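Local coordinates for protein putative aminotransferase (Actinomadura melliaura, PDB 4ZWV) that probably transfers an amino group, with pyridoxal 5'-phosphate as cofactor, to a sugar intermediate in the biosynthesis of the aminopentose of the indolocarbazole AT2433, at residues A[5-10]-A[293-298]; A[9-14]-A[352-357]; A[75-80]-A[125-130]; A[81-86]-A[322-327]. All blocks are in the same frame, centred on the assembly; numbering follows the deposited sequence.

How the interactions relate
The N-terminal residues 5-14 run without regular structure and meet two late parts of the chain. Interaction 1 closes a loop of 282 residues against 293-298, at the start of strand 296-300. Interaction 2 begins from the same stretch, shares Lys9 and Val10 with it, and closes the longer loop on 352-357, between strand 347-350 and helix 358-369; Pro6 O and Trp355 NE1, 2.9 Å apart, join the two contacts. Interaction 3 pairs neighbouring strands of the seven-stranded sheet and lies within both loops. Interaction 4, which follows along the chain, fixes the start of helix 85-93 to 322-327; it lies within interaction 2 but crosses interactions 1 and 3.

Interaction 1 (A[5-10]-A[293-298]); sequences IPLFKV and FYVYDV
Phe8 and Tyr294 bring their rings together obliquely, with centroids 5.4 Å apart and planes at 38°. The touching atoms are on one side of each ring: Phe8 CE1 is 3.5 Å from Tyr294 CE2, and Phe8 CD1 is 3.4 Å from Tyr294 OH. With its CG anti to the backbone N (chi1 -180°), Tyr294 carries its ring out to Phe8, the two side chains crossing at about a right angle, and it also stacks on His164, a residue that binds pyridoxal 5'-phosphate. The aliphatic part centres on Val295 CG1, which touches both Leu7 CD1 and Phe8 CE1 at 3.7 Å. Polar contact is made through solvent: two waters each bridge Leu7 O and Tyr294 O, each 2.8 Å from Leu7 O and 2.9 Å from Tyr294 O. Replacing Tyr294 with an alanine would probably cost Phe8 and the cofactor-binding His164 a ring partner and open a gap beside Phe8. Across the subunit boundary, Leu7 packs on Leu226 of the second subunit. The direct contacts are thus apolar, while the two carbonyls, acceptors that cannot bond each other, are linked by water, tying the N-terminal segment to the lead-in of strand 296-300 beside the cofactor site.

Interaction 2 (A[9-14]-A[352-357]); sequences KVAVSP and VGWWLT
Lys9 lies over a type I beta turn, Gly353 to Leu356, which is closed by the bond from Leu356 N to Gly353 O and presents two tryptophans to the N-terminal segment. Lys9 CB makes a CH-pi contact with the six-membered ring of Trp355, 3.8 Å from its centroid and 19° off the normal, while Gly353 CA covers the opposite face. Extended as far as CE (chi1 -171°) before it bends at chi4, the Lys9 chain runs past Trp355 in the opposite sense, with CD 3.6 Å from Trp355 CB. The indole NE1 of Trp355 is hydrogen-bonded to Pro6 O. A serine in place of Trp355 would probably deprive the Lys9 methylenes of their flat support and leave Pro6 O without this donor. Next, Val10 puts its carbonyl O at the edge of Trp354, 3.5 Å from CZ2, while its side chain packs on Gly27 of the second subunit. Ala11 follows with its methyl CB 3.6 Å from Trp354 CZ2, beside Gln259 of helix 243-273. One water finishes the join, donating to Lys9 O at 2.6 Å and accepting from Trp354 NE1 at 3.0 Å.

Interaction 3 (A[75-80]-A[125-130]); sequences DEVLST and AIIVVH
Leu78 is hydrogen-bonded to two residues of the adjoining parallel strand; strands 76-79 and 125-129, whose axes approach to 4.7 Å at 22°, are inner strands of the seven-stranded mixed sheet, as in the large domain of fold type I pyridoxal-phosphate enzymes. Its N donates to Ala125 O at 3.0 Å, and its O accepts from Ile127 N at the same length, the donor almost in line with the carbonyl (C=O...N 176°). Two CA-H...O contacts reuse these acceptors, the shorter from Val77 CA to Ala125 O at 3.3 Å. A water donates to Ser79 OG and Ile127 O and accepts from Thr80 N, bridging the diverging ends; Ser79 OG is also hydrogen-bonded to Asn88 of helix 85-93. Apolar side chains split between the faces. On one, Val77 CG1, anti to the backbone N (chi1 180°), meets Ile127 CG1 at 4.0 Å; on the other, Leu78 CD1 and Ile126 CG1 lie 4.1 Å apart, side by side. Helix 85-93 covers the Val77 face through Ile91, Leu115 of helix 112-118 the Leu78 face, and strands 97-100 and 157-161 flank the pair.

Interaction 4 (A[81-86]-A[322-327]); sequences PLTFEA and RRNDEH
A histidine-carboxylate hydrogen bond at the subunit interface belongs to this contact, which holds the turn leading into helix 85-93 near the cofactor site. His327 NE2 donates to the anti lone pair of Glu85 OE2 at 2.8 Å, the oxygen lying close to the imidazole plane, 14° out of it. The bend at chi2 of Glu85 (81°) folds the carboxylate back towards the ring; Tyr230 of the second subunit is also hydrogen-bonded to OE2, and Ser321 to OE1. Asn324 makes the central join. Its backbone N donates to Pro81 O at 2.9 Å in a nearly straight bond (170° at the hydrogen). Its amide ND2 spans two carbonyls, with a weak hydrogen bond to Thr83 O at 3.0 Å and one to Arg322 O at 2.9 Å, while Asn88 is hydrogen-bonded to OD1; the amide is therefore held at both ends. Pro81 packs against Asp325, with CB 3.4 Å from OD1. That carboxylate is held in a side-on salt bridge by Arg323, whose NE meets OD1 and NH2 meets OD2, each at 2.8 Å through syn lone pairs. Phe84, at the entrance to helix 85-93, meets Tyr217 of the second subunit edge-to-face, while Trp100 of strand 97-100 and Leu340 of helix 338-344 pack on Pro81.

Interaction 1 (A[5-10]-A[293-298])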
loop_
_atom_site.group_PDB
_atom_site.type_symbol
_atom_site.label_atom_id
_atom_site.label_comp_id
_atom_site.label_asym_id
_atom_site.label_seq_id
_atom_site.Cartn_x
_atom_site.Cartn_y
_atom_site.Cartn_z
ATOM N N ILE A 5 -0.115 -4.048 31.694
ATOM C CA ILE A 5 0.563 -5.040 30.878
ATOM C C ILE A 5 -0.143 -5.134 29.531
ATOM O O ILE A 5 -1.298 -5.553 29.479
ATOM C CB ILE A 5 0.562 -6.414 31.568
ATOM C CG1 ILE A 5 1.323 -6.341 32.895
ATOM C CG2 ILE A 5 1.168 -7.453 30.652
ATOM C CD1 ILE A 5 1.140 -7.568 33.781
ATOM N N PRO A 6 0.531 -4.723 28.436
ATOM C CA PRO A 6 -0.143 -4.677 27.134
ATOM C C PRO A 6 -0.215 -6.035 26.434
ATOM O O PRO A 6 0.612 -6.917 26.677
ATOM C CB PRO A 6 0.725 -3.697 26.331
ATOM C CG PRO A 6 2.099 -3.898 26.891
ATOM C CD PRO A 6 1.917 -4.223 28.360
ATOM N N LEU A 7 -1.209 -6.184 25.568
ATOM C CA LEU A 7 -1.417 -7.402 24.804
ATOM C C LEU A 7 -0.441 -7.468 23.632
ATOM O O LEU A 7 -0.044 -8.553 23.203
ATOM C CB LEU A 7 -2.871 -7.460 24.324
ATOM C CG LEU A 7 -3.368 -8.697 23.591
ATOM C CD1 LEU A 7 -3.118 -9.945 24.429
ATOM C CD2 LEU A 7 -4.863 -8.535 23.296
ATOM N N PHE A 8 -0.064 -6.288 23.131
ATOM C CA PHE A 8 0.851 -6.134 21.999
ATOM C C PHE A 8 1.872 -5.057 22.346
ATOM O O PHE A 8 1.576 -4.149 23.121
ATOM C CB PHE A 8 0.118 -5.716 20.710
ATOM C CG PHE A 8 -1.194 -6.423 20.473
ATOM C CD1 PHE A 8 -1.225 -7.677 19.886
ATOM C CD2 PHE A 8 -2.395 -5.807 20.794
ATOM C CE1 PHE A 8 -2.433 -8.316 19.651
ATOM C CE2 PHE A 8 -3.603 -6.440 20.564
ATOM C CZ PHE A 8 -3.620 -7.694 19.988
ATOM N N LYS A 9 3.062 -5.133 21.761
ATOM C CA LYS A 9 4.071 -4.098 21.989
ATOM C C LYS A 9 5.059 -4.079 20.836
ATOM O O LYS A 9 5.388 -5.123 20.274
ATOM C CB LYS A 9 4.793 -4.333 23.325
ATOM C CG LYS A 9 5.704 -3.196 23.762
ATOM C CD LYS A 9 6.187 -3.413 25.192
ATOM C CE LYS A 9 7.218 -2.385 25.607
ATOM N NZ LYS A 9 6.619 -1.029 25.694
ATOM N N VAL A 10 5.522 -2.888 20.470
ATOM C CA VAL A 10 6.476 -2.757 19.375
ATOM C C VAL A 10 7.882 -3.158 19.812
ATOM O O VAL A 10 8.362 -2.715 20.853
ATOM C CB VAL A 10 6.507 -1.313 18.836
ATOM C CG1 VAL A 10 7.520 -1.195 17.708
ATOM C CG2 VAL A 10 5.133 -0.897 18.354
ATOM N N PHE A 293 2.965 -17.841 19.168
ATOM C CA PHE A 293 2.287 -17.192 20.304
ATOM C C PHE A 293 2.297 -15.665 20.261
ATOM O O PHE A 293 2.793 -14.990 21.161
ATOM C CB PHE A 293 2.891 -17.687 21.615
ATOM C CG PHE A 293 2.628 -19.136 21.859
ATOM C CD1 PHE A 293 1.395 -19.549 22.330
ATOM C CD2 PHE A 293 3.587 -20.088 21.573
ATOM C CE1 PHE A 293 1.130 -20.896 22.549
ATOM C CE2 PHE A 293 3.329 -21.433 21.787
ATOM C CZ PHE A 293 2.097 -21.834 22.277
ATOM N N TYR A 294 1.741 -15.127 19.187
ATOM C CA TYR A 294 1.519 -13.696 19.076
ATOM C C TYR A 294 0.758 -13.208 20.313
ATOM O O TYR A 294 1.097 -12.172 20.897
ATOM C CB TYR A 294 0.745 -13.419 17.789
ATOM C CG TYR A 294 0.426 -11.983 17.492
ATOM C CD1 TYR A 294 1.433 -11.036 17.365
ATOM C CD2 TYR A 294 -0.888 -11.586 17.281
ATOM C CE1 TYR A 294 1.130 -9.715 17.057
ATOM C CE2 TYR A 294 -1.198 -10.277 16.972
ATOM C CZ TYR A 294 -0.185 -9.352 16.867
ATOM O OH TYR A 294 -0.496 -8.049 16.556
ATOM N N VAL A 295 -0.270 -13.970 20.693
ATOM C CA VAL A 295 -0.986 -13.791 21.958
ATOM C C VAL A 295 -1.254 -15.193 22.506
ATOM O O VAL A 295 -1.019 -16.175 21.804
ATOM C CB VAL A 295 -2.325 -13.016 21.791
ATOM C CG1 VAL A 295 -2.073 -11.580 21.333
ATOM C CG2 VAL A 295 -3.248 -13.743 20.823
ATOM N N TYR A 296 -1.759 -15.281 23.731
ATOM C CA TYR A 296 -2.074 -16.571 24.346
ATOM C C TYR A 296 -3.579 -16.659 24.582
ATOM O O TYR A 296 -4.131 -15.916 25.389
ATOM C CB TYR A 296 -1.293 -16.740 25.657
ATOM C CG TYR A 296 -1.456 -18.103 26.291
ATOM C CD1 TYR A 296 -0.581 -19.138 25.989
ATOM C CD2 TYR A 296 -2.492 -18.357 27.187
ATOM C CE1 TYR A 296 -0.735 -20.404 26.563
ATOM C CE2 TYR A 296 -2.651 -19.612 27.763
ATOM C CZ TYR A 296 -1.766 -20.626 27.447
ATOM O OH TYR A 296 -1.925 -21.876 28.014
ATOM N N ASP A 297 -4.245 -17.557 23.858
ATOM C CA ASP A 297 -5.700 -17.666 23.941
ATOM C C ASP A 297 -6.171 -18.645 25.010
ATOM O O ASP A 297 -5.584 -19.717 25.200
ATOM C CB ASP A 297 -6.288 -18.103 22.599
ATOM C CG ASP A 297 -6.348 -16.971 21.591
ATOM O OD1 ASP A 297 -6.015 -15.829 21.961
ATOM O OD2 ASP A 297 -6.750 -17.230 20.436
ATOM N N VAL A 298 -7.250 -18.273 25.696
ATOM C CA VAL A 298 -7.992 -19.193 26.555
ATOM C C VAL A 298 -9.485 -18.998 26.309
ATOM O O VAL A 298 -9.886 -18.079 25.597
ATOM C CB VAL A 298 -7.675 -18.987 28.055
ATOM C CG1 VAL A 298 -6.197 -19.260 28.337
ATOM C CG2 VAL A 298 -8.049 -17.589 28.504
HETATM O O HOH W 1 1.011 -11.100 23.634
HETATM O O HOH W 2 1.151 -9.314 20.739
#

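Interaction 2 (A[9-14]-A[352-357])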
loop_
_atom_site.group_PDB
_atom_site.type_symbol
_atom_site.label_atom_id
_atom_site.label_comp_id
_atom_site.label_asym_id
_atom_site.label_seq_id
_atom_site.Cartn_x
_atom_site.Cartn_y
_atom_site.Cartn_z
ATOM N N LYS A 9 3.062 -5.133 21.761
ATOM C CA LYS A 9 4.071 -4.098 21.989
ATOM C C LYS A 9 5.059 -4.079 20.836
ATOM O O LYS A 9 5.388 -5.123 20.274
ATOM C CB LYS A 9 4.793 -4.333 23.325
ATOM C CG LYS A 9 5.704 -3.196 23.762
ATOM C CD LYS A 9 6.187 -3.413 25.192
ATOM C CE LYS A 9 7.218 -2.385 25.607
ATOM N NZ LYS A 9 6.619 -1.029 25.694
ATOM N N VAL A 10 5.522 -2.888 20.470
ATOM C CA VAL A 10 6.476 -2.757 19.375
ATOM C C VAL A 10 7.882 -3.158 19.812
ATOM O O VAL A 10 8.362 -2.715 20.853
ATOM C CB VAL A 10 6.507 -1.313 18.836
ATOM C CG1 VAL A 10 7.520 -1.195 17.708
ATOM C CG2 VAL A 10 5.133 -0.897 18.354
ATOM N N ALA A 11 8.533 -4.012 19.025
ATOM C CA ALA A 11 9.926 -4.364 19.273
ATOM C C ALA A 11 10.834 -3.668 18.258
ATOM O O ALA A 11 11.077 -4.194 17.169
ATOM C CB ALA A 11 10.119 -5.879 19.211
ATOM N N VAL A 12 11.332 -2.486 18.600
ATOM C CA VAL A 12 12.243 -1.790 17.691
ATOM C C VAL A 12 13.610 -1.589 18.349
ATOM O O VAL A 12 13.743 -0.978 19.410
ATOM C CB VAL A 12 11.645 -0.442 17.213
ATOM C CG1 VAL A 12 11.255 0.437 18.394
ATOM C CG2 VAL A 12 12.608 0.277 16.262
ATOM N N SER A 13 14.627 -2.144 17.699
ATOM C CA SER A 13 15.981 -2.157 18.211
ATOM C C SER A 13 16.548 -0.762 18.343
ATOM O O SER A 13 16.270 0.104 17.513
ATOM C CB SER A 13 16.869 -2.982 17.283
ATOM O OG SER A 13 18.219 -2.906 17.684
ATOM N N PRO A 14 17.375 -0.545 19.373
ATOM C CA PRO A 14 18.129 0.705 19.461
ATOM C C PRO A 14 19.180 0.827 18.355
ATOM O O PRO A 14 19.854 1.846 18.285
ATOM C CB PRO A 14 18.786 0.620 20.843
ATOM C CG PRO A 14 18.821 -0.830 21.167
ATOM C CD PRO A 14 17.585 -1.409 20.548
ATOM N N VAL A 352 1.482 -12.371 26.243
ATOM C CA VAL A 352 2.411 -13.486 26.376
ATOM C C VAL A 352 3.802 -13.132 25.827
ATOM O O VAL A 352 4.726 -13.933 25.870
ATOM C CB VAL A 352 1.838 -14.741 25.661
ATOM C CG1 VAL A 352 1.987 -14.617 24.152
ATOM C CG2 VAL A 352 2.498 -16.023 26.170
ATOM N N GLY A 353 3.957 -11.910 25.329
ATOM C CA GLY A 353 5.179 -11.543 24.631
ATOM C C GLY A 353 6.440 -11.281 25.444
ATOM O O GLY A 353 6.454 -11.404 26.676
ATOM N N TRP A 354 7.507 -10.906 24.732
ATOM C CA TRP A 354 8.847 -10.736 25.309
ATOM C C TRP A 354 8.935 -9.658 26.388
ATOM O O TRP A 354 9.876 -9.647 27.178
ATOM C CB TRP A 354 9.853 -10.401 24.200
ATOM C CG TRP A 354 9.422 -9.208 23.396
ATOM C CD1 TRP A 354 8.710 -9.224 22.235
ATOM C CD2 TRP A 354 9.641 -7.823 23.714
ATOM N NE1 TRP A 354 8.480 -7.934 21.800
ATOM C CE2 TRP A 354 9.038 -7.060 22.695
ATOM C CE3 TRP A 354 10.290 -7.156 24.763
ATOM C CZ2 TRP A 354 9.068 -5.669 22.687
ATOM C CZ3 TRP A 354 10.312 -5.771 24.753
ATOM C CH2 TRP A 354 9.707 -5.049 23.722
ATOM N N TRP A 355 7.965 -8.751 26.409
ATOM C CA TRP A 355 7.973 -7.618 27.334
ATOM C C TRP A 355 7.484 -8.005 28.724
ATOM O O TRP A 355 7.542 -7.209 29.658
ATOM C CB TRP A 355 7.112 -6.478 26.781
ATOM C CG TRP A 355 5.702 -6.898 26.512
ATOM C CD1 TRP A 355 4.649 -6.833 27.379
ATOM C CD2 TRP A 355 5.192 -7.468 25.299
ATOM N NE1 TRP A 355 3.509 -7.323 26.776
ATOM C CE2 TRP A 355 3.817 -7.719 25.502
ATOM C CE3 TRP A 355 5.761 -7.786 24.060
ATOM C CZ2 TRP A 355 3.002 -8.265 24.511
ATOM C CZ3 TRP A 355 4.949 -8.326 23.077
ATOM C CH2 TRP A 355 3.586 -8.567 23.310
ATOM N N LEU A 356 6.985 -9.228 28.848
ATOM C CA LEU A 356 6.547 -9.745 30.133
ATOM C C LEU A 356 7.706 -10.116 31.060
ATOM O O LEU A 356 8.461 -11.045 30.771
ATOM C CB LEU A 356 5.670 -10.973 29.917
ATOM C CG LEU A 356 4.222 -10.821 29.491
ATOM C CD1 LEU A 356 3.583 -12.195 29.450
ATOM C CD2 LEU A 356 3.510 -9.955 30.484
ATOM N N THR A 357 7.842 -9.411 32.178
ATOM C CA THR A 357 8.810 -9.814 33.193
ATOM C C THR A 357 8.293 -11.051 33.906
ATOM O O THR A 357 7.127 -11.401 33.773
ATOM C CB THR A 357 9.058 -8.720 34.231
ATOM O OG1 THR A 357 7.848 -8.477 34.964
ATOM C CG2 THR A 357 9.533 -7.444 33.559
HETATM O O HOH W 3 6.651 -7.312 19.550
#

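Interaction 3 (A[75-80]-A[125-130])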
loop_
_atom_site.group_PDB
_atom_site.type_symbol
_atom_site.label_atom_id
_atom_site.label_comp_id
_atom_site.label_asym_id
_atom_site.label_seq_id
_atom_site.Cartn_x
_atom_site.Cartn_y
_atom_site.Cartn_z
ATOM N N ASP A 75 -15.271 -17.693 -8.552
ATOM C CA ASP A 75 -15.279 -16.398 -7.886
ATOM C C ASP A 75 -15.217 -16.486 -6.369
ATOM O O ASP A 75 -15.238 -15.463 -5.690
ATOM C CB ASP A 75 -16.531 -15.606 -8.293
ATOM C CG ASP A 75 -17.828 -16.258 -7.827
ATOM O OD1 ASP A 75 -17.856 -17.480 -7.592
ATOM O OD2 ASP A 75 -18.853 -15.544 -7.721
ATOM N N GLU A 76 -15.096 -17.702 -5.860
ATOM C CA GLU A 76 -15.182 -17.947 -4.434
ATOM C C GLU A 76 -13.813 -18.126 -3.787
ATOM O O GLU A 76 -13.002 -18.933 -4.239
ATOM C CB GLU A 76 -16.047 -19.183 -4.204
ATOM C CG GLU A 76 -16.057 -19.742 -2.810
ATOM C CD GLU A 76 -16.885 -21.010 -2.740
ATOM O OE1 GLU A 76 -18.024 -20.949 -2.228
ATOM O OE2 GLU A 76 -16.412 -22.064 -3.223
ATOM N N VAL A 77 -13.559 -17.387 -2.712
ATOM C CA VAL A 77 -12.382 -17.657 -1.894
ATOM C C VAL A 77 -12.884 -18.096 -0.532
ATOM O O VAL A 77 -13.700 -17.411 0.080
ATOM C CB VAL A 77 -11.469 -16.435 -1.741
ATOM C CG1 VAL A 77 -10.260 -16.790 -0.864
ATOM C CG2 VAL A 77 -11.009 -15.950 -3.115
ATOM N N LEU A 78 -12.405 -19.247 -0.070
ATOM C CA LEU A 78 -12.799 -19.788 1.228
ATOM C C LEU A 78 -11.881 -19.229 2.308
ATOM O O LEU A 78 -10.666 -19.252 2.170
ATOM C CB LEU A 78 -12.745 -21.314 1.193
ATOM C CG LEU A 78 -13.784 -21.940 0.274
ATOM C CD1 LEU A 78 -13.438 -23.378 -0.136
ATOM C CD2 LEU A 78 -15.099 -21.927 0.996
ATOM N N SER A 79 -12.474 -18.723 3.381
ATOM C CA SER A 79 -11.713 -18.064 4.432
ATOM C C SER A 79 -12.529 -18.126 5.714
ATOM O O SER A 79 -13.755 -18.218 5.661
ATOM C CB SER A 79 -11.422 -16.610 4.036
ATOM O OG SER A 79 -10.564 -15.975 4.960
ATOM N N THR A 80 -11.861 -18.086 6.862
ATOM C CA THR A 80 -12.582 -18.023 8.133
ATOM C C THR A 80 -12.720 -16.562 8.563
ATOM O O THR A 80 -11.910 -15.714 8.179
ATOM C CB THR A 80 -11.884 -18.844 9.249
ATOM O OG1 THR A 80 -12.845 -19.230 10.236
ATOM C CG2 THR A 80 -10.796 -18.040 9.931
ATOM N N ALA A 125 -9.723 -20.216 -4.525
ATOM C CA ALA A 125 -8.583 -20.279 -3.619
ATOM C C ALA A 125 -9.070 -20.427 -2.200
ATOM O O ALA A 125 -10.257 -20.237 -1.912
ATOM C CB ALA A 125 -7.704 -19.027 -3.740
ATOM N N ILE A 126 -8.134 -20.763 -1.319
ATOM C CA ILE A 126 -8.388 -20.875 0.105
ATOM C C ILE A 126 -7.322 -20.068 0.815
ATOM O O ILE A 126 -6.157 -20.233 0.501
ATOM C CB ILE A 126 -8.328 -22.344 0.565
ATOM C CG1 ILE A 126 -9.340 -23.195 -0.213
ATOM C CG2 ILE A 126 -8.552 -22.445 2.081
ATOM C CD1 ILE A 126 -8.943 -24.667 -0.271
ATOM N N ILE A 127 -7.709 -19.159 1.704
ATOM C CA ILE A 127 -6.713 -18.489 2.546
ATOM C C ILE A 127 -6.772 -19.133 3.917
ATOM O O ILE A 127 -7.838 -19.195 4.532
ATOM C CB ILE A 127 -6.945 -16.966 2.654
ATOM C CG1 ILE A 127 -6.908 -16.331 1.252
ATOM C CG2 ILE A 127 -5.887 -16.341 3.550
ATOM C CD1 ILE A 127 -7.032 -14.797 1.257
ATOM N N VAL A 128 -5.643 -19.664 4.380
ATOM C CA VAL A 128 -5.621 -20.270 5.709
ATOM C C VAL A 128 -4.766 -19.395 6.611
ATOM O O VAL A 128 -3.704 -18.920 6.208
ATOM C CB VAL A 128 -5.105 -21.725 5.696
ATOM C CG1 VAL A 128 -6.013 -22.606 4.827
ATOM C CG2 VAL A 128 -3.666 -21.817 5.229
ATOM N N VAL A 129 -5.264 -19.139 7.813
ATOM C CA VAL A 129 -4.592 -18.238 8.740
ATOM C C VAL A 129 -4.030 -19.014 9.919
ATOM O O VAL A 129 -4.767 -19.720 10.618
ATOM C CB VAL A 129 -5.544 -17.137 9.251
ATOM C CG1 VAL A 129 -4.796 -16.188 10.188
ATOM C CG2 VAL A 129 -6.110 -16.349 8.080
ATOM N N HIS A 130 -2.722 -18.891 10.132
ATOM C CA HIS A 130 -2.077 -19.507 11.294
ATOM C C HIS A 130 -2.336 -18.599 12.496
ATOM O O HIS A 130 -1.454 -17.882 12.980
ATOM C CB HIS A 130 -0.588 -19.708 11.041
ATOM C CG HIS A 130 -0.283 -20.507 9.811
ATOM N ND1 HIS A 130 -0.607 -21.842 9.682
ATOM C CD2 HIS A 130 0.335 -20.156 8.658
ATOM C CE1 HIS A 130 -0.198 -22.280 8.503
ATOM N NE2 HIS A 130 0.372 -21.271 7.859
HETATM O O HOH W 4 -8.986 -17.655 6.438
#

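Interaction 4 (A[81-86]-A[322-327])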
loop_
_atom_site.group_PDB
_atom_site.type_symbol
_atom_site.label_atom_id
_atom_site.label_comp_id
_atom_site.label_asym_id
_atom_site.label_seq_id
_atom_site.Cartn_x
_atom_site.Cartn_y
_atom_site.Cartn_z
ATOM N N PRO A 81 -13.769 -16.248 9.337
ATOM C CA PRO A 81 -13.917 -14.871 9.809
ATOM C C PRO A 81 -13.143 -14.567 11.083
ATOM O O PRO A 81 -13.101 -13.403 11.479
ATOM C CB PRO A 81 -15.420 -14.736 10.053
ATOM C CG PRO A 81 -15.887 -16.120 10.338
ATOM C CD PRO A 81 -14.960 -17.075 9.620
ATOM N N LEU A 82 -12.534 -15.576 11.699
ATOM C CA LEU A 82 -11.746 -15.352 12.905
ATOM C C LEU A 82 -10.323 -15.014 12.478
ATOM O O LEU A 82 -9.404 -15.842 12.531
ATOM C CB LEU A 82 -11.794 -16.569 13.824
ATOM C CG LEU A 82 -11.125 -16.336 15.183
ATOM C CD1 LEU A 82 -11.855 -15.243 15.949
ATOM C CD2 LEU A 82 -11.085 -17.613 15.999
ATOM N N THR A 83 -10.148 -13.773 12.048
ATOM C CA THR A 83 -8.846 -13.279 11.644
ATOM C C THR A 83 -8.894 -11.763 11.633
ATOM O O THR A 83 -9.944 -11.166 11.902
ATOM C CB THR A 83 -8.428 -13.815 10.256
ATOM O OG1 THR A 83 -7.111 -13.348 9.926
ATOM C CG2 THR A 83 -9.409 -13.375 9.190
ATOM N N PHE A 84 -7.754 -11.144 11.350
ATOM C CA PHE A 84 -7.707 -9.697 11.207
ATOM C C PHE A 84 -8.378 -9.358 9.878
ATOM O O PHE A 84 -8.308 -10.136 8.923
ATOM C CB PHE A 84 -6.272 -9.170 11.256
ATOM C CG PHE A 84 -6.175 -7.678 11.127
ATOM C CD1 PHE A 84 -6.785 -6.854 12.058
ATOM C CD2 PHE A 84 -5.469 -7.102 10.079
ATOM C CE1 PHE A 84 -6.705 -5.476 11.953
ATOM C CE2 PHE A 84 -5.381 -5.722 9.968
ATOM C CZ PHE A 84 -6.003 -4.907 10.907
ATOM N N GLU A 85 -9.027 -8.198 9.819
ATOM C CA GLU A 85 -9.855 -7.848 8.666
ATOM C C GLU A 85 -9.093 -7.862 7.339
ATOM O O GLU A 85 -9.679 -8.150 6.296
ATOM C CB GLU A 85 -10.497 -6.474 8.871
ATOM C CG GLU A 85 -11.736 -6.473 9.776
ATOM C CD GLU A 85 -11.413 -6.470 11.268
ATOM O OE1 GLU A 85 -10.223 -6.532 11.655
ATOM O OE2 GLU A 85 -12.375 -6.377 12.062
ATOM N N ALA A 86 -7.800 -7.560 7.377
ATOM C CA ALA A 86 -6.986 -7.551 6.159
ATOM C C ALA A 86 -7.109 -8.834 5.344
ATOM O O ALA A 86 -7.160 -8.783 4.117
ATOM C CB ALA A 86 -5.525 -7.317 6.506
ATOM N N ARG A 322 -12.823 -8.174 15.869
ATOM C CA ARG A 322 -14.197 -8.672 15.817
ATOM C C ARG A 322 -14.274 -9.756 14.736
ATOM O O ARG A 322 -13.635 -9.625 13.689
ATOM C CB ARG A 322 -15.177 -7.535 15.516
ATOM C CG ARG A 322 -16.626 -7.958 15.497
ATOM C CD ARG A 322 -17.551 -6.799 15.126
ATOM N NE ARG A 322 -18.951 -7.189 15.272
ATOM C CZ ARG A 322 -19.980 -6.351 15.210
ATOM N NH1 ARG A 322 -19.773 -5.057 15.018
ATOM N NH2 ARG A 322 -21.219 -6.811 15.344
ATOM N N ARG A 323 -15.032 -10.827 14.973
ATOM C CA ARG A 323 -15.233 -11.812 13.906
ATOM C C ARG A 323 -15.748 -11.096 12.649
ATOM O O ARG A 323 -16.715 -10.326 12.718
ATOM C CB ARG A 323 -16.191 -12.933 14.352
ATOM C CG ARG A 323 -17.561 -12.467 14.840
ATOM C CD ARG A 323 -18.401 -13.647 15.369
ATOM N NE ARG A 323 -18.883 -14.510 14.292
ATOM C CZ ARG A 323 -19.593 -15.613 14.503
ATOM N NH1 ARG A 323 -19.888 -15.979 15.750
ATOM N NH2 ARG A 323 -19.998 -16.350 13.478
ATOM N N ASN A 324 -15.088 -11.322 11.508
ATOM C CA ASN A 324 -15.268 -10.430 10.354
ATOM C C ASN A 324 -16.643 -10.579 9.707
ATOM O O ASN A 324 -17.117 -9.665 9.021
ATOM C CB ASN A 324 -14.210 -10.681 9.271
ATOM C CG ASN A 324 -12.772 -10.401 9.721
ATOM O OD1 ASN A 324 -11.852 -10.590 8.931
ATOM N ND2 ASN A 324 -12.565 -9.989 10.973
ATOM N N ASP A 325 -17.275 -11.732 9.921
ATOM C CA ASP A 325 -18.568 -12.009 9.300
ATOM C C ASP A 325 -19.699 -11.195 9.922
ATOM O O ASP A 325 -20.797 -11.154 9.374
ATOM C CB ASP A 325 -18.894 -13.524 9.364
ATOM C CG ASP A 325 -18.970 -14.076 10.790
ATOM O OD1 ASP A 325 -18.226 -13.612 11.679
ATOM O OD2 ASP A 325 -19.780 -15.010 11.015
ATOM N N GLU A 326 -19.423 -10.520 11.038
ATOM C CA GLU A 326 -20.432 -9.665 11.677
ATOM C C GLU A 326 -20.454 -8.224 11.135
ATOM O O GLU A 326 -21.368 -7.457 11.454
ATOM C CB GLU A 326 -20.219 -9.632 13.195
ATOM C CG GLU A 326 -20.709 -10.892 13.899
ATOM C CD GLU A 326 -20.622 -10.809 15.414
ATOM O OE1 GLU A 326 -20.110 -9.808 15.948
ATOM O OE2 GLU A 326 -21.077 -11.760 16.089
ATOM N N HIS A 327 -19.452 -7.846 10.348
ATOM C CA HIS A 327 -19.403 -6.481 9.822
ATOM C C HIS A 327 -20.495 -6.232 8.800
ATOM O O HIS A 327 -20.803 -7.103 7.971
ATOM C CB HIS A 327 -18.038 -6.210 9.204
ATOM C CG HIS A 327 -16.939 -6.091 10.211
ATOM N ND1 HIS A 327 -17.020 -5.252 11.301
ATOM C CD2 HIS A 327 -15.736 -6.709 10.296
ATOM C CE1 HIS A 327 -15.908 -5.348 12.008
ATOM N NE2 HIS A 327 -15.112 -6.223 11.419
HETATM O O HOH W 5 -11.525 -12.059 14.468
#